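Local coordinates for protein putative short-chain dehydrogenase/reductase (Burkholderia xenovorans, PDB 5IZ4) that probably acts as an NAD(P)-dependent oxidoreductase of the short-chain dehydrogenase/reductase family, perhaps reducing 3-oxoacyl groups, and binds ADP in its nucleotide pocket, at residues A[157-162]-A[175-180]; A[196-201]-A[256-261]. One frame throughout, in Å; residues are numbered along the deposited sequence.

Contact 1. Residues A[157-162]-A[175-180]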
ATOM      1  N   ASN A 157       4.711   3.666  17.825  1.00 17.20           N
ATOM      2  CA  ASN A 157       3.426   3.052  18.144  1.00 16.35           C
ATOM      3  C   ASN A 157       3.487   1.570  17.811  1.00 18.17           C
ATOM      4  O   ASN A 157       3.819   1.204  16.684  1.00 17.06           O
ATOM      5  CB  ASN A 157       2.301   3.717  17.343  1.00 16.89           C
ATOM      6  CG  ASN A 157       2.149   5.182  17.675  1.00 18.87           C
ATOM      7  OD1 ASN A 157       2.390   5.596  18.809  1.00 16.97           O
ATOM      8  ND2 ASN A 157       1.752   5.980  16.685  1.00 18.34           N
ATOM      9  N   VAL A 158       3.157   0.714  18.768  1.00 15.45           N
ATOM     10  CA  VAL A 158       3.156  -0.720  18.497  1.00 16.52           C
ATOM     11  C   VAL A 158       1.781  -1.058  17.936  1.00 19.87           C
ATOM     12  O   VAL A 158       0.793  -1.149  18.668  1.00 17.68           O
ATOM     13  CB  VAL A 158       3.487  -1.554  19.733  1.00 20.28           C
ATOM     14  CG1 VAL A 158       3.471  -3.045  19.349  1.00 22.53           C
ATOM     15  CG2 VAL A 158       4.835  -1.159  20.268  1.00 20.24           C
ATOM     16  N   SER A 159       1.721  -1.227  16.621  1.00 16.22           N
ATOM     17  CA  SER A 159       0.486  -1.654  15.985  1.00 14.22           C
ATOM     18  C   SER A 159       0.534  -3.173  15.823  1.00 17.08           C
ATOM     19  O   SER A 159       1.010  -3.873  16.724  1.00 20.24           O
ATOM     20  CB  SER A 159       0.318  -0.916  14.655  1.00 15.57           C
ATOM     21  OG  SER A 159      -0.923  -1.209  14.051  1.00 19.31           O
ATOM     22  N   SER A 160       0.079  -3.699  14.685  1.00 15.90           N
ATOM     23  CA  SER A 160       0.045  -5.147  14.484  1.00 18.20           C
ATOM     24  C   SER A 160      -0.144  -5.439  13.006  1.00 14.61           C
ATOM     25  O   SER A 160      -0.790  -4.667  12.291  1.00 16.84           O
ATOM     26  CB  SER A 160      -1.097  -5.810  15.282  1.00 16.81           C
ATOM     27  OG  SER A 160      -1.216  -7.198  14.976  1.00 19.87           O
ATOM     28  N   LEU A 161       0.416  -6.573  12.567  1.00 16.00           N
ATOM     29  CA  LEU A 161       0.043  -7.133  11.268  1.00 14.89           C
ATOM     30  C   LEU A 161      -1.471  -7.126  11.078  1.00 16.37           C
ATOM     31  O   LEU A 161      -1.968  -6.905   9.965  1.00 18.72           O
ATOM     32  CB  LEU A 161       0.590  -8.554  11.148  1.00 18.46           C
ATOM     33  CG  LEU A 161       0.192  -9.340   9.905  1.00 22.74           C
ATOM     34  CD1 LEU A 161       0.656  -8.608   8.668  1.00 20.87           C
ATOM     35  CD2 LEU A 161       0.785 -10.747   9.958  1.00 25.02           C
ATOM     36  N   ALA A 162      -2.223  -7.355  12.160  1.00 16.63           N
ATOM     37  CA  ALA A 162      -3.681  -7.357  12.063  1.00 14.89           C
ATOM     38  C   ALA A 162      -4.222  -6.047  11.498  1.00 15.72           C
ATOM     39  O   ALA A 162      -5.250  -6.050  10.810  1.00 15.19           O
ATOM     40  CB  ALA A 162      -4.306  -7.626  13.443  1.00 15.15           C
ATOM     41  N   ALA A 175      -9.469  -3.772  13.719  1.00 14.36           N
ATOM     42  CA  ALA A 175      -9.962  -2.428  13.438  1.00 17.03           C
ATOM     43  C   ALA A 175      -9.189  -1.387  14.234  1.00 18.20           C
ATOM     44  O   ALA A 175      -8.806  -0.338  13.694  1.00 14.59           O
ATOM     45  CB  ALA A 175     -11.457  -2.331  13.749  1.00 18.47           C
ATOM     46  N   SER A 176      -8.942  -1.660  15.520  1.00 15.42           N
ATOM     47  CA  SER A 176      -8.260  -0.669  16.345  1.00 15.63           C
ATOM     48  C   SER A 176      -6.849  -0.431  15.846  1.00 16.89           C
ATOM     49  O   SER A 176      -6.344   0.693  15.938  1.00 15.56           O
ATOM     50  CB  SER A 176      -8.251  -1.099  17.827  1.00 15.58           C
ATOM     51  OG  SER A 176      -7.308  -2.149  18.044  1.00 16.25           O
ATOM     52  N   LYS A 177      -6.219  -1.456  15.262  1.00 14.60           N
ATOM     53  CA  LYS A 177      -4.847  -1.303  14.787  1.00 11.86           C
ATOM     54  C   LYS A 177      -4.803  -0.638  13.414  1.00 15.28           C
ATOM     55  O   LYS A 177      -3.840   0.081  13.099  1.00 14.66           O
ATOM     56  CB  LYS A 177      -4.157  -2.667  14.780  1.00 11.44           C
ATOM     57  CG  LYS A 177      -3.983  -3.267  16.173  1.00 16.90           C
ATOM     58  CD  LYS A 177      -3.121  -2.395  17.088  1.00 19.16           C
ATOM     59  CE  LYS A 177      -2.722  -3.172  18.344  1.00 17.13           C
ATOM     60  NZ  LYS A 177      -1.773  -2.411  19.233  1.00 17.80           N
ATOM     61  N   GLY A 178      -5.839  -0.829  12.592  1.00 14.66           N
ATOM     62  CA  GLY A 178      -5.947  -0.013  11.396  1.00 16.76           C
ATOM     63  C   GLY A 178      -6.058   1.461  11.738  1.00 18.04           C
ATOM     64  O   GLY A 178      -5.469   2.315  11.069  1.00 16.04           O
ATOM     65  N   ALA A 179      -6.809   1.778  12.794  1.00 14.42           N
ATOM     66  CA  ALA A 179      -6.896   3.160  13.248  1.00 13.37           C
ATOM     67  C   ALA A 179      -5.542   3.663  13.740  1.00 14.65           C
ATOM     68  O   ALA A 179      -5.179   4.820  13.496  1.00 17.93           O
ATOM     69  CB  ALA A 179      -7.947   3.275  14.357  1.00 12.88           C
ATOM     70  N   VAL A 180      -4.787   2.814  14.448  1.00 15.37           N
ATOM     71  CA  VAL A 180      -3.456   3.218  14.905  1.00 14.67           C
ATOM     72  C   VAL A 180      -2.573   3.564  13.709  1.00 14.94           C
ATOM     73  O   VAL A 180      -1.839   4.562  13.722  1.00 15.29           O
ATOM     74  CB  VAL A 180      -2.814   2.120  15.776  1.00 14.88           C
ATOM     75  CG1 VAL A 180      -1.334   2.431  16.018  1.00 14.54           C
ATOM     76  CG2 VAL A 180      -3.552   2.000  17.123  1.00 14.06           C
TER

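Contact 2. Residues A[196-201]-A[256-261]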
ATOM      1  N   ARG A 196       9.276  12.711  15.144  1.00 16.95           N
ATOM      2  CA  ARG A 196       8.955  11.677  14.172  1.00 18.37           C
ATOM      3  C   ARG A 196       8.012  10.668  14.808  1.00 16.61           C
ATOM      4  O   ARG A 196       8.132  10.368  15.997  1.00 17.66           O
ATOM      5  CB  ARG A 196      10.221  10.975  13.682  1.00 15.63           C
ATOM      6  CG  ARG A 196      11.166  11.905  12.927  1.00 16.56           C
ATOM      7  CD  ARG A 196      12.459  11.187  12.544  1.00 16.21           C
ATOM      8  NE  ARG A 196      13.263  10.876  13.721  1.00 16.72           N
ATOM      9  CZ  ARG A 196      13.382   9.658  14.243  1.00 23.12           C
ATOM     10  NH1 ARG A 196      12.738   8.634  13.698  1.00 25.23           N
ATOM     11  NH2 ARG A 196      14.132   9.476  15.315  1.00 29.34           N
ATOM     12  N   VAL A 197       7.058  10.167  14.027  1.00 14.41           N
ATOM     13  CA  VAL A 197       6.062   9.227  14.537  1.00 15.99           C
ATOM     14  C   VAL A 197       5.987   8.053  13.575  1.00 17.29           C
ATOM     15  O   VAL A 197       5.722   8.243  12.379  1.00 15.72           O
ATOM     16  CB  VAL A 197       4.674   9.870  14.704  1.00 18.83           C
ATOM     17  CG1 VAL A 197       3.719   8.901  15.449  1.00 16.36           C
ATOM     18  CG2 VAL A 197       4.767  11.206  15.454  1.00 19.73           C
ATOM     19  N   ASN A 198       6.191   6.843  14.098  1.00 16.21           N
ATOM     20  CA  ASN A 198       6.174   5.635  13.285  1.00 16.64           C
ATOM     21  C   ASN A 198       5.426   4.546  14.039  1.00 15.06           C
ATOM     22  O   ASN A 198       5.238   4.621  15.255  1.00 16.21           O
ATOM     23  CB  ASN A 198       7.592   5.161  12.949  1.00 13.48           C
ATOM     24  CG  ASN A 198       8.334   6.143  12.056  1.00 18.85           C
ATOM     25  OD1 ASN A 198       8.015   6.287  10.871  1.00 16.66           O
ATOM     26  ND2 ASN A 198       9.337   6.818  12.619  1.00 14.46           N
ATOM     27  N   ALA A 199       4.982   3.532  13.300  1.00 15.06           N
ATOM     28  CA  ALA A 199       4.318   2.388  13.904  1.00 13.81           C
ATOM     29  C   ALA A 199       5.079   1.121  13.548  1.00 20.77           C
ATOM     30  O   ALA A 199       5.770   1.062  12.523  1.00 19.05           O
ATOM     31  CB  ALA A 199       2.846   2.258  13.456  1.00 15.74           C
ATOM     32  N   LEU A 200       4.965   0.117  14.420  1.00 17.15           N
ATOM     33  CA  LEU A 200       5.530  -1.206  14.169  1.00 20.58           C
ATOM     34  C   LEU A 200       4.388  -2.200  14.009  1.00 19.72           C
ATOM     35  O   LEU A 200       3.402  -2.133  14.741  1.00 18.29           O
ATOM     36  CB  LEU A 200       6.435  -1.660  15.320  1.00 22.83           C
ATOM     37  CG  LEU A 200       7.507  -0.678  15.774  1.00 27.66           C
ATOM     38  CD1 LEU A 200       8.450  -1.300  16.798  1.00 23.33           C
ATOM     39  CD2 LEU A 200       8.260  -0.230  14.571  1.00 24.63           C
ATOM     40  N   ALA A 201       4.518  -3.138  13.063  1.00 16.96           N
ATOM     41  CA  ALA A 201       3.466  -4.126  12.825  1.00 14.63           C
ATOM     42  C   ALA A 201       4.070  -5.516  12.979  1.00 21.12           C
ATOM     43  O   ALA A 201       4.434  -6.164  11.984  1.00 15.51           O
ATOM     44  CB  ALA A 201       2.817  -3.946  11.453  1.00 20.16           C
ATOM     45  N   THR A 256       9.647   8.827   9.095  1.00 14.73           N
ATOM     46  CA  THR A 256       8.470   9.262   9.836  1.00 15.08           C
ATOM     47  C   THR A 256       7.241   8.880   9.026  1.00 14.05           C
ATOM     48  O   THR A 256       7.292   8.818   7.796  1.00 17.66           O
ATOM     49  CB  THR A 256       8.483  10.776  10.129  1.00 15.67           C
ATOM     50  OG1 THR A 256       7.500  11.071  11.128  1.00 15.16           O
ATOM     51  CG2 THR A 256       8.135  11.587   8.889  1.00 18.06           C
ATOM     52  N   GLY A 257       6.142   8.610   9.729  1.00 15.59           N
ATOM     53  CA  GLY A 257       4.907   8.257   9.047  1.00 16.64           C
ATOM     54  C   GLY A 257       4.906   6.885   8.408  1.00 15.95           C
ATOM     55  O   GLY A 257       4.128   6.642   7.477  1.00 16.55           O
ATOM     56  N   GLN A 258       5.750   5.976   8.887  1.00 15.66           N
ATOM     57  CA  GLN A 258       5.853   4.638   8.330  1.00 15.40           C
ATOM     58  C   GLN A 258       5.253   3.606   9.277  1.00 20.47           C
ATOM     59  O   GLN A 258       5.221   3.796  10.499  1.00 17.42           O
ATOM     60  CB  GLN A 258       7.309   4.277   8.046  1.00 13.83           C
ATOM     61  CG  GLN A 258       8.007   5.204   7.053  1.00 19.02           C
ATOM     62  CD  GLN A 258       7.214   5.394   5.773  1.00 17.98           C
ATOM     63  OE1 GLN A 258       6.835   4.426   5.104  1.00 20.12           O
ATOM     64  NE2 GLN A 258       6.952   6.649   5.424  1.00 18.24           N
ATOM     65  N   VAL A 259       4.773   2.510   8.694  1.00 15.60           N
ATOM     66  CA  VAL A 259       4.370   1.314   9.430  1.00 17.69           C
ATOM     67  C   VAL A 259       5.321   0.218   8.980  1.00 19.61           C
ATOM     68  O   VAL A 259       5.274  -0.204   7.816  1.00 19.44           O
ATOM     69  CB  VAL A 259       2.914   0.928   9.147  1.00 20.19           C
ATOM     70  CG1 VAL A 259       2.519  -0.321   9.933  1.00 17.02           C
ATOM     71  CG2 VAL A 259       2.003   2.083   9.443  1.00 16.49           C
ATOM     72  N   ILE A 260       6.205  -0.217   9.870  1.00 15.70           N
ATOM     73  CA  ILE A 260       7.247  -1.198   9.557  0.68 17.48           C
ATOM     74  C   ILE A 260       6.753  -2.575   9.972  1.00 20.58           C
ATOM     75  O   ILE A 260       6.523  -2.815  11.164  1.00 17.63           O
ATOM     76  CB  ILE A 260       8.564  -0.876  10.281  0.68 18.66           C
ATOM     77  CG1 ILE A 260       8.940   0.594  10.101  0.68 23.10           C
ATOM     78  CG2 ILE A 260       9.675  -1.785   9.761  0.68 15.80           C
ATOM     79  CD1 ILE A 260       9.177   0.971   8.667  0.68 16.73           C
ATOM     80  N   ALA A 261       6.604  -3.483   9.011  1.00 18.23           N
ATOM     81  CA  ALA A 261       6.105  -4.828   9.289  1.00 18.22           C
ATOM     82  C   ALA A 261       7.276  -5.770   9.560  1.00 21.32           C
ATOM     83  O   ALA A 261       8.192  -5.891   8.736  1.00 20.54           O
ATOM     84  CB  ALA A 261       5.266  -5.343   8.117  1.00 18.15           C
TER

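Contact 1. Residues A[157-162]-A[175-180]
Asn157, near the end of its strand, meets the helix with its stem: CB rests 4.1 Å from Val180 CG1, while the amide beyond reaches Asn100 and Thr184 and so has its polar atoms paired inside the protein. Val158 contributes backbone rather than side chain. Its side chain points away from the helix and lies near Ile26 and the bound ADP, a place that suits a compact apolar residue, and its carbonyl O accepts a hydrogen bond of 2.9 Å from Lys177 NZ. The amine nitrogen arrives slightly tilted from the carbonyl plane, with a C=O...N angle of 148°. Getting there takes a long, bent chain: a turn at chi2 (-61°) followed by two extended torsions carries lysine alongside the loop.

That chain runs past Ser159, with Lys177 CD 3.8 Å from Ser159 CA. The Ser159 hydroxyl stands 3.6 Å from Lys177 CB and is hydrogen-bonded to Asn181, one turn further along the helix, and Ser159 CB packs 4.0 Å from Val180 CG1. A small residue whose hydroxyl can pair with Asn181 suits this buried position between strand end and helix. Ser160 follows, with CB 3.9 Å from Lys177 CG. It is the N-cap of helix 161-165, and its OG accepts from Ala162 N at 3.0 Å, the N-H...O angle being 158°. The side chain of Ala162 touches Tyr173 and Ala174.

Tyr173 and Lys177 form the YxxxK signature of short-chain dehydrogenases, and Ser160, thirteen residues before the tyrosine, stands where the family's catalytic serine is found. With Asn128, which bonds to Ser176, they are consistent with the Asn-Ser-Tyr-Lys active site of classical members, built at the end of a Rossmann-fold strand beside the nucleotide.

Contact 2. Residues A[196-201]-A[256-261]
Asn198 reaches across to the chain around Gln258 and ties down the approach to the last strand. Its CB lies 3.7 Å from Gln258 O, and its CG passes 3.8 Å from Thr256 CA. At the tip the amide divides its work: OD1 accepts from Gln258 N at 3.0 Å, in the carbonyl plane on a lone pair, with an N-H...O angle of 159°, while ND2 donates to Ile255 O. An asparagine suits the spot because one short group can both accept and donate. Just before it, Val197 is gripped twice, its N by Thr256 OG1 (3.1 Å) and its O by Gly257 N (2.7 Å); the positive phi of Gly257 favours glycine. Regular parallel pairing then takes over. Ala199 N donates to Gln258 O, Ala199 O accepts from Ile260 N, and Ala201 N donates to Ile260 O. Val259 packs against two small alanines, CG1 3.9 Å from Ala201 CB and CG2 4.1 Å from Ala199 CB.

Ala199, Val259 and Ala201 face helices 171-191 and 161-165; on the other side Leu200 packs on helix 238-250. Strand 195-202 is flanked by 153-158 and 259-262, beyond which Gln258 and Ala261 touch the third subunit.

Overall arrangement
From the N terminus, the chain first builds the strands and helices that carry most of the ADP pocket, then enters strand 153-158. Contact 1 closes a short loop of twelve residues, bringing the end of that strand and the start of helix 161-165 against helix 171-191. That helix leads directly into strand 195-202, completing a beta-alpha-beta crossover, and there contact 2 opens. Its longer loop of 54 residues includes helices 222-229 and 238-250 before returning as the sheet's last strand within this chain. The two loops follow in series, neither enclosing the other. They touch through neighbouring strands, where Ser159 N and Leu200 O lie 2.7 Å apart, a probable hydrogen bond.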